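Long-range contacts in uncharacterized protein (Magnetospirillum magneticum AMB-1, PDB 5MU5), which is a Maf glycosyltransferase involved in flagella formation, probably by attaching sugar to the bacterium's flagellin: residues Ala371-Ala376 with Gln591-Gly596; Phe412-Gly417 with Asn491-Val496; Ser549-Leu554 with Val635-Val640. One frame throughout, in Å; residues are numbered along the deposited sequence.

Contact 1: residues Ala371-Ala376 with Gln591-Gly596; sequences ALSSYA and QFFVRG
Phe592 lays its ring against the backbone of Ala371-Ser373, just where that chain turns into helix 373-378. Its CB is 3.6 Å from Ser373 CA, and the CA atoms of these two residues, 5.1 Å apart, are the nearest across the contact. Over one ring face sits the carbonyl oxygen of Leu372, the N-cap residue, 3.6 Å above the plane and displaced from the ring centre; Ser373 N lies over the same face. Ala376 CB, one turn on, meets the ring obliquely, 3.9 Å from Phe592 CD2. This is the dense half of the contact, and it joins the MptE-like domain, whose helix 373-378 follows a strand of the large mixed sheet, to helix 589-609 of the Maf helical bundle. Cutting Phe592 back to an alanine is likely to leave Ala376 CB without its apolar partner and to open a gap against the Leu372 peptide. Beside it, Phe593 CE1 reaches Ser373 CB at 3.5 Å, while chi1 of 59° carries Ser373 OG to a hydrogen bond with Thr249 OG1 of helix 242-257. The solvent side is looser: Ala371 is exposed, its CB points away and stays 5.0 Å from the nearest atom of 591-596, and its backbone alone meets the ring, obliquely. Phe592 CD1 lies against one face of the partly exposed Arg595 guanidinium.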
loop_
_atom_site.group_PDB
_atom_site.type_symbol
_atom_site.label_atom_id
_atom_site.label_comp_id
_atom_site.label_asym_id
_atom_site.label_seq_id
_atom_site.Cartn_x
_atom_site.Cartn_y
_atom_site.Cartn_z
ATOM N N ALA A 371 -1.080 -0.868 10.175
ATOM C CA ALA A 371 -1.337 0.166 9.166
ATOM C C ALA A 371 -2.716 0.827 9.283
ATOM O O ALA A 371 -3.369 1.117 8.279
ATOM C CB ALA A 371 -1.133 -0.414 7.754
ATOM N N LEU A 372 -3.144 1.075 10.511
ATOM C CA LEU A 372 -4.435 1.702 10.775
ATOM C C LEU A 372 -4.279 2.553 12.012
ATOM O O LEU A 372 -3.361 2.338 12.784
ATOM C CB LEU A 372 -5.526 0.646 11.022
ATOM C CG LEU A 372 -5.891 -0.298 9.871
ATOM C CD1 LEU A 372 -6.749 -1.470 10.352
ATOM C CD2 LEU A 372 -6.615 0.437 8.761
ATOM N N SER A 373 -5.184 3.508 12.197
ATOM C CA SER A 373 -5.218 4.326 13.402
ATOM C C SER A 373 -5.372 3.456 14.661
ATOM O O SER A 373 -4.800 3.747 15.688
ATOM C CB SER A 373 -6.396 5.308 13.340
ATOM O OG SER A 373 -7.638 4.614 13.210
ATOM N N SER A 374 -6.144 2.385 14.557
ATOM C CA SER A 374 -6.371 1.470 15.662
ATOM C C SER A 374 -5.101 0.722 16.061
ATOM O O SER A 374 -4.954 0.331 17.214
ATOM C CB SER A 374 -7.453 0.471 15.269
ATOM O OG SER A 374 -7.182 -0.059 13.981
ATOM N N TYR A 375 -4.200 0.499 15.107
ATOM C CA TYR A 375 -2.938 -0.160 15.412
ATOM C C TYR A 375 -2.077 0.765 16.258
ATOM O O TYR A 375 -1.596 0.399 17.327
ATOM C CB TYR A 375 -2.177 -0.539 14.137
ATOM C CG TYR A 375 -0.915 -1.288 14.450
ATOM C CD1 TYR A 375 -0.956 -2.655 14.744
ATOM C CD2 TYR A 375 0.323 -0.637 14.487
ATOM C CE1 TYR A 375 0.192 -3.355 15.049
ATOM C CE2 TYR A 375 1.480 -1.327 14.805
ATOM C CZ TYR A 375 1.406 -2.688 15.091
ATOM O OH TYR A 375 2.540 -3.397 15.413
ATOM N N ALA A 376 -1.907 1.988 15.783
ATOM C CA ALA A 376 -1.060 2.938 16.457
ATOM C C ALA A 376 -1.590 3.249 17.840
ATOM O O ALA A 376 -0.830 3.459 18.761
ATOM C CB ALA A 376 -0.961 4.215 15.635
ATOM N N GLN A 591 -1.848 11.288 12.419
ATOM C CA GLN A 591 -1.530 11.157 11.011
ATOM C C GLN A 591 -2.383 10.119 10.304
ATOM O O GLN A 591 -2.784 10.314 9.164
ATOM C CB GLN A 591 -0.063 10.815 10.843
ATOM C CG GLN A 591 0.824 12.005 11.046
ATOM C CD GLN A 591 2.277 11.615 11.086
ATOM O OE1 GLN A 591 2.631 10.558 11.613
ATOM N NE2 GLN A 591 3.138 12.475 10.534
ATOM N N PHE A 592 -2.614 8.991 10.956
ATOM C CA PHE A 592 -3.488 7.989 10.382
ATOM C C PHE A 592 -4.882 8.527 10.206
ATOM O O PHE A 592 -5.541 8.215 9.228
ATOM C CB PHE A 592 -3.580 6.741 11.246
ATOM C CG PHE A 592 -2.502 5.754 10.992
ATOM C CD1 PHE A 592 -2.412 5.133 9.767
ATOM C CD2 PHE A 592 -1.598 5.421 11.989
ATOM C CE1 PHE A 592 -1.426 4.205 9.524
ATOM C CE2 PHE A 592 -0.610 4.496 11.765
ATOM C CZ PHE A 592 -0.524 3.885 10.530
ATOM N N PHE A 593 -5.347 9.312 11.157
ATOM C CA PHE A 593 -6.709 9.850 11.069
ATOM C C PHE A 593 -6.975 10.743 9.875
ATOM O O PHE A 593 -8.008 10.612 9.244
ATOM C CB PHE A 593 -7.103 10.577 12.350
ATOM C CG PHE A 593 -7.959 9.761 13.246
ATOM C CD1 PHE A 593 -7.434 8.702 13.944
ATOM C CD2 PHE A 593 -9.311 10.054 13.383
ATOM C CE1 PHE A 593 -8.238 7.937 14.764
ATOM C CE2 PHE A 593 -10.120 9.280 14.191
ATOM C CZ PHE A 593 -9.580 8.228 14.889
ATOM N N VAL A 594 -6.033 11.615 9.545
ATOM C CA VAL A 594 -6.285 12.664 8.568
ATOM C C VAL A 594 -5.528 12.608 7.245
ATOM O O VAL A 594 -5.989 13.203 6.268
ATOM C CB VAL A 594 -6.029 14.047 9.200
ATOM C CG1 VAL A 594 -6.907 14.223 10.428
ATOM C CG2 VAL A 594 -4.556 14.260 9.549
ATOM N N ARG A 595 -4.416 11.883 7.171
ATOM C CA ARG A 595 -3.572 11.944 5.963
ATOM C C ARG A 595 -4.247 11.514 4.659
ATOM O O ARG A 595 -3.963 12.072 3.609
ATOM C CB ARG A 595 -2.285 11.138 6.142
ATOM C CG ARG A 595 -2.513 9.644 6.257
ATOM C CD ARG A 595 -1.280 8.896 6.696
ATOM N NE ARG A 595 -1.487 7.466 6.501
ATOM C CZ ARG A 595 -0.534 6.544 6.590
ATOM N NH1 ARG A 595 0.708 6.892 6.892
ATOM N NH2 ARG A 595 -0.831 5.269 6.383
ATOM N N GLY A 596 -5.104 10.507 4.716
ATOM C CA GLY A 596 -5.753 10.005 3.513
ATOM C C GLY A 596 -6.686 11.055 2.955
ATOM O O GLY A 596 -6.695 11.326 1.752
#

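Contact 2: residues Phe412-Gly417 with Asn491-Val496; sequences FGVDLG and NCSDGV
Ser493 pushes its side chain into the turn that follows Phe412, where two loops meet beyond the C-terminal ends of the parallel neighbouring strands 408-412 and 488-491 in the large mixed sheet. Its CB comes first, 3.4 Å from Val414 O and close to Asp415 OD1, a carboxylate oxygen that also bonds to Ser283. Beyond CB, chi1 of -49° sets OG beside the backbone N of Ser493, and OG accepts a hydrogen bond from Val414 N at 3.0 Å, with an N-H...O angle of 156°. Gly413 N is almost as near, but its angle is too poor for a bond. The loop around Ser493 is shaped by an Asx turn: Asn491 OD1 accepts from Ser493 N, the donor standing 48° out of the carbonyl plane. Asn491 ND2 donates to a water, which in turn donates to Val414 O and Val496 O and so ties both segments together. At the strand end, Cys492 SG lies 4.3 Å from the centroid of the Phe412 ring, an oblique sulfur-aromatic contact, and Phe276 meets that ring edge-to-face. Farther along, Leu416 CB lies 3.8 Å from Val496 CG2, the two side chains running nearly perpendicular. Val496 N donates to Asp415 O at 2.9 Å, in the carbonyl plane, and the same oxygen receives a CA-H...O contact from Gly495 CA at 3.3 Å.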
loop_
_atom_site.group_PDB
_atom_site.type_symbol
_atom_site.label_atom_id
_atom_site.label_comp_id
_atom_site.label_asym_id
_atom_site.label_seq_id
_atom_site.Cartn_x
_atom_site.Cartn_y
_atom_site.Cartn_z
ATOM N N PHE A 412 -8.398 -26.757 2.823
ATOM C CA PHE A 412 -9.633 -27.253 2.267
ATOM C C PHE A 412 -10.499 -26.043 1.933
ATOM O O PHE A 412 -10.499 -25.043 2.665
ATOM C CB PHE A 412 -10.357 -28.134 3.280
ATOM C CG PHE A 412 -9.593 -29.355 3.684
ATOM C CD1 PHE A 412 -8.728 -29.311 4.756
ATOM C CD2 PHE A 412 -9.781 -30.550 3.024
ATOM C CE1 PHE A 412 -8.043 -30.449 5.158
ATOM C CE2 PHE A 412 -9.094 -31.684 3.400
ATOM C CZ PHE A 412 -8.230 -31.639 4.472
ATOM N N GLY A 413 -11.212 -26.124 0.820
ATOM C CA GLY A 413 -12.105 -25.056 0.399
ATOM C C GLY A 413 -11.410 -23.740 0.123
ATOM O O GLY A 413 -12.029 -22.686 0.249
ATOM N N VAL A 414 -10.113 -23.800 -0.168
ATOM C CA VAL A 414 -9.315 -22.629 -0.521
ATOM C C VAL A 414 -9.120 -22.758 -2.028
ATOM O O VAL A 414 -8.033 -23.082 -2.498
ATOM C CB VAL A 414 -7.959 -22.614 0.175
ATOM C CG1 VAL A 414 -7.217 -21.313 -0.130
ATOM C CG2 VAL A 414 -8.145 -22.726 1.663
ATOM N N ASP A 415 -10.212 -22.539 -2.759
ATOM C CA ASP A 415 -10.258 -22.729 -4.201
ATOM C C ASP A 415 -9.664 -21.520 -4.923
ATOM O O ASP A 415 -8.782 -21.669 -5.758
ATOM C CB ASP A 415 -11.707 -22.932 -4.667
ATOM C CG ASP A 415 -12.322 -24.235 -4.169
ATOM O OD1 ASP A 415 -11.678 -24.954 -3.379
ATOM O OD2 ASP A 415 -13.474 -24.529 -4.563
ATOM N N LEU A 416 -10.176 -20.334 -4.615
ATOM C CA LEU A 416 -9.672 -19.087 -5.188
ATOM C C LEU A 416 -9.780 -19.129 -6.716
ATOM O O LEU A 416 -8.873 -18.674 -7.433
ATOM C CB LEU A 416 -8.207 -18.858 -4.764
ATOM C CG LEU A 416 -7.939 -18.989 -3.260
ATOM C CD1 LEU A 416 -6.479 -18.777 -2.953
ATOM C CD2 LEU A 416 -8.805 -18.012 -2.488
ATOM N N GLY A 417 -10.868 -19.738 -7.179
ATOM C CA GLY A 417 -11.161 -19.901 -8.582
ATOM C C GLY A 417 -11.963 -21.165 -8.850
ATOM O O GLY A 417 -12.061 -22.029 -7.991
ATOM N N ASN A 491 -2.363 -28.829 -0.124
ATOM C CA ASN A 491 -3.577 -28.216 -0.622
ATOM C C ASN A 491 -4.444 -29.334 -1.138
ATOM O O ASN A 491 -4.062 -29.996 -2.096
ATOM C CB ASN A 491 -3.275 -27.214 -1.729
ATOM C CG ASN A 491 -4.507 -26.437 -2.168
ATOM O OD1 ASN A 491 -5.604 -26.576 -1.594
ATOM N ND2 ASN A 491 -4.335 -25.603 -3.188
ATOM N N CYS A 492 -5.580 -29.556 -0.472
ATOM C CA CYS A 492 -6.563 -30.548 -0.889
ATOM C C CYS A 492 -7.704 -29.940 -1.707
ATOM O O CYS A 492 -8.593 -30.667 -2.188
ATOM C CB CYS A 492 -7.143 -31.284 0.335
ATOM S SG CYS A 492 -5.911 -32.104 1.401
ATOM N N SER A 493 -7.675 -28.616 -1.882
ATOM C CA SER A 493 -8.722 -27.890 -2.596
ATOM C C SER A 493 -8.627 -28.059 -4.116
ATOM O O SER A 493 -7.540 -28.077 -4.680
ATOM C CB SER A 493 -8.639 -26.400 -2.264
ATOM O OG SER A 493 -8.563 -26.213 -0.868
ATOM N N ASP A 494 -9.769 -28.153 -4.784
ATOM C CA ASP A 494 -9.763 -28.246 -6.229
ATOM C C ASP A 494 -9.871 -26.842 -6.824
ATOM O O ASP A 494 -10.889 -26.482 -7.396
ATOM C CB ASP A 494 -10.882 -29.159 -6.745
ATOM C CG ASP A 494 -10.740 -29.471 -8.260
ATOM O OD1 ASP A 494 -9.662 -29.233 -8.868
ATOM O OD2 ASP A 494 -11.725 -29.950 -8.847
ATOM N N GLY A 495 -8.811 -26.049 -6.680
ATOM C CA GLY A 495 -8.801 -24.669 -7.180
ATOM C C GLY A 495 -7.432 -24.351 -7.707
ATOM O O GLY A 495 -6.780 -25.232 -8.261
ATOM N N VAL A 496 -6.987 -23.105 -7.539
ATOM C CA VAL A 496 -5.673 -22.697 -8.029
ATOM C C VAL A 496 -4.513 -23.347 -7.283
ATOM O O VAL A 496 -4.622 -23.696 -6.105
ATOM C CB VAL A 496 -5.388 -21.175 -7.910
ATOM C CG1 VAL A 496 -6.365 -20.362 -8.709
ATOM C CG2 VAL A 496 -5.335 -20.721 -6.453
HETATM O O HOH W 1 -6.708 -24.498 -4.524
#

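Contact 3: residues Ser549-Leu554 with Val635-Val640; sequences SIVTLL and VMTLQV
Ile550 and Val640 supply one apolar pair between two nearly antiparallel helices, whose local axes differ by 176° in direction and approach to 9.7 Å. Ile550 CG2 meets Val640 CG2 at 3.8 Å, and Val640 CG1 leans on Ile550 CB and CD1 as well, so both valine methyls grip the isoleucine. A second methyl contact lies alongside: Val551 and Thr637 meet nearly perpendicular, with Thr637 CG2 4.1 Å from both methyls of Val551. The CA atoms of this pair, 5.7 Å apart, are the nearest CA atoms across the two segments. Leu554 CD1 adds a further apolar touch, 4.1 Å from Met636 CB.

The remaining kind of contact is methyl against hydroxyl. Leu554 and Thr637 run alongside in opposing senses, bringing Leu554 CD1 to 3.5 Å from Thr637 OG1. With chi1 of -70° the hydroxyl sits beside its backbone N and bonds back to Ile633 O one turn earlier, which satisfies it within its own helix.

Both helices belong to the Maf helical bundle. Helix 589-609 covers them at one side, Val594 reaching Ile550 and Leu598 reaching Met636, while Leu242 of helix 242-257 also packs on Met636.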
loop_
_atom_site.group_PDB
_atom_site.type_symbol
_atom_site.label_atom_id
_atom_site.label_comp_id
_atom_site.label_asym_id
_atom_site.label_seq_id
_atom_site.Cartn_x
_atom_site.Cartn_y
_atom_site.Cartn_z
ATOM N N SER A 549 -4.358 16.131 19.605
ATOM C CA SER A 549 -3.315 15.847 18.614
ATOM C C SER A 549 -3.796 15.997 17.170
ATOM O O SER A 549 -3.066 16.466 16.300
ATOM C CB SER A 549 -2.858 14.398 18.739
ATOM O OG SER A 549 -2.514 14.085 20.070
ATOM N N ILE A 550 -5.016 15.543 16.915
ATOM C CA ILE A 550 -5.555 15.567 15.575
ATOM C C ILE A 550 -5.844 17.006 15.168
ATOM O O ILE A 550 -5.424 17.460 14.108
ATOM C CB ILE A 550 -6.812 14.690 15.452
ATOM C CG1 ILE A 550 -6.440 13.217 15.700
ATOM C CG2 ILE A 550 -7.416 14.832 14.067
ATOM C CD1 ILE A 550 -7.607 12.308 16.037
ATOM N N VAL A 551 -6.538 17.718 16.037
ATOM C CA VAL A 551 -6.903 19.096 15.786
ATOM C C VAL A 551 -5.665 19.995 15.621
ATOM O O VAL A 551 -5.662 20.927 14.813
ATOM C CB VAL A 551 -7.821 19.578 16.903
ATOM C CG1 VAL A 551 -8.025 21.085 16.828
ATOM C CG2 VAL A 551 -9.148 18.830 16.804
ATOM N N THR A 552 -4.620 19.698 16.383
ATOM C CA THR A 552 -3.324 20.366 16.255
ATOM C C THR A 552 -2.715 20.117 14.867
ATOM O O THR A 552 -2.243 21.044 14.194
ATOM C CB THR A 552 -2.374 19.862 17.369
ATOM O OG1 THR A 552 -2.873 20.304 18.639
ATOM C CG2 THR A 552 -0.946 20.376 17.183
ATOM N N LEU A 553 -2.725 18.861 14.438
ATOM C CA LEU A 553 -2.218 18.506 13.113
ATOM C C LEU A 553 -3.005 19.221 11.999
ATOM O O LEU A 553 -2.434 19.743 11.040
ATOM C CB LEU A 553 -2.257 16.980 12.906
ATOM C CG LEU A 553 -1.690 16.462 11.575
ATOM C CD1 LEU A 553 -0.287 17.001 11.287
ATOM C CD2 LEU A 553 -1.692 14.946 11.527
ATOM N N LEU A 554 -4.320 19.222 12.132
ATOM C CA LEU A 554 -5.180 19.856 11.155
ATOM C C LEU A 554 -4.871 21.339 11.081
ATOM O O LEU A 554 -4.804 21.904 9.995
ATOM C CB LEU A 554 -6.642 19.649 11.531
ATOM C CG LEU A 554 -7.172 18.230 11.332
ATOM C CD1 LEU A 554 -8.589 18.126 11.880
ATOM C CD2 LEU A 554 -7.135 17.852 9.858
ATOM N N VAL A 635 -14.620 21.427 9.094
ATOM C CA VAL A 635 -15.547 20.310 9.217
ATOM C C VAL A 635 -14.857 19.069 9.836
ATOM O O VAL A 635 -15.420 18.414 10.709
ATOM C CB VAL A 635 -16.169 19.945 7.847
ATOM C CG1 VAL A 635 -16.866 18.587 7.893
ATOM C CG2 VAL A 635 -17.138 21.033 7.400
ATOM N N MET A 636 -13.645 18.758 9.395
ATOM C CA MET A 636 -12.908 17.623 9.935
ATOM C C MET A 636 -12.620 17.813 11.430
ATOM O O MET A 636 -12.719 16.879 12.224
ATOM C CB MET A 636 -11.582 17.432 9.200
ATOM C CG MET A 636 -11.731 16.997 7.758
ATOM S SD MET A 636 -10.152 16.836 6.900
ATOM C CE MET A 636 -9.592 15.260 7.545
ATOM N N THR A 637 -12.242 19.030 11.791
ATOM C CA THR A 637 -11.958 19.389 13.160
ATOM C C THR A 637 -13.173 19.118 14.039
ATOM O O THR A 637 -13.062 18.472 15.079
ATOM C CB THR A 637 -11.562 20.879 13.230
ATOM O OG1 THR A 637 -10.274 21.048 12.620
ATOM C CG2 THR A 637 -11.535 21.392 14.667
ATOM N N LEU A 638 -14.330 19.609 13.609
ATOM C CA LEU A 638 -15.562 19.421 14.370
ATOM C C LEU A 638 -15.982 17.975 14.438
ATOM O O LEU A 638 -16.511 17.548 15.453
ATOM C CB LEU A 638 -16.698 20.244 13.772
ATOM C CG LEU A 638 -16.506 21.746 13.934
ATOM C CD1 LEU A 638 -17.474 22.463 13.008
ATOM C CD2 LEU A 638 -16.691 22.179 15.388
ATOM N N GLN A 639 -15.758 17.225 13.363
ATOM C CA GLN A 639 -16.141 15.801 13.337
ATOM C C GLN A 639 -15.307 14.982 14.307
ATOM O O GLN A 639 -15.818 14.117 15.023
ATOM C CB GLN A 639 -16.023 15.230 11.924
ATOM C CG GLN A 639 -17.188 15.642 11.051
ATOM C CD GLN A 639 -17.252 14.896 9.740
ATOM O OE1 GLN A 639 -16.376 14.107 9.416
ATOM N NE2 GLN A 639 -18.304 15.158 8.965
ATOM N N VAL A 640 -14.018 15.297 14.341
ATOM C CA VAL A 640 -13.078 14.620 15.216
ATOM C C VAL A 640 -13.452 14.819 16.682
ATOM O O VAL A 640 -13.464 13.852 17.451
ATOM C CB VAL A 640 -11.633 15.094 14.926
ATOM C CG1 VAL A 640 -10.680 14.776 16.071
ATOM C CG2 VAL A 640 -11.136 14.470 13.629
#

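How the contacts relate
From the N terminus, the chain first passes the parallel sheet of the N-terminal domain and then enters the large mixed sheet. Residues 371-376 open the long loop of contact 1. Within that loop, contact 2 opens at 412-417 and closes at 491-496, joining ends of neighbouring strands; its centre is 35 Å from that of contact 1. Next, 549-554 opens contact 3 before 591-596 closes contact 1, and 635-640 closes contact 3 last, so these two cross. They also touch, through Val594 CG2 and Leu553 CD2 at 3.5 Å. Contact 1 ties the sheet region to the helical bundle, contact 3 pairs two helices within the bundle, and contact 2 stays with the sheet.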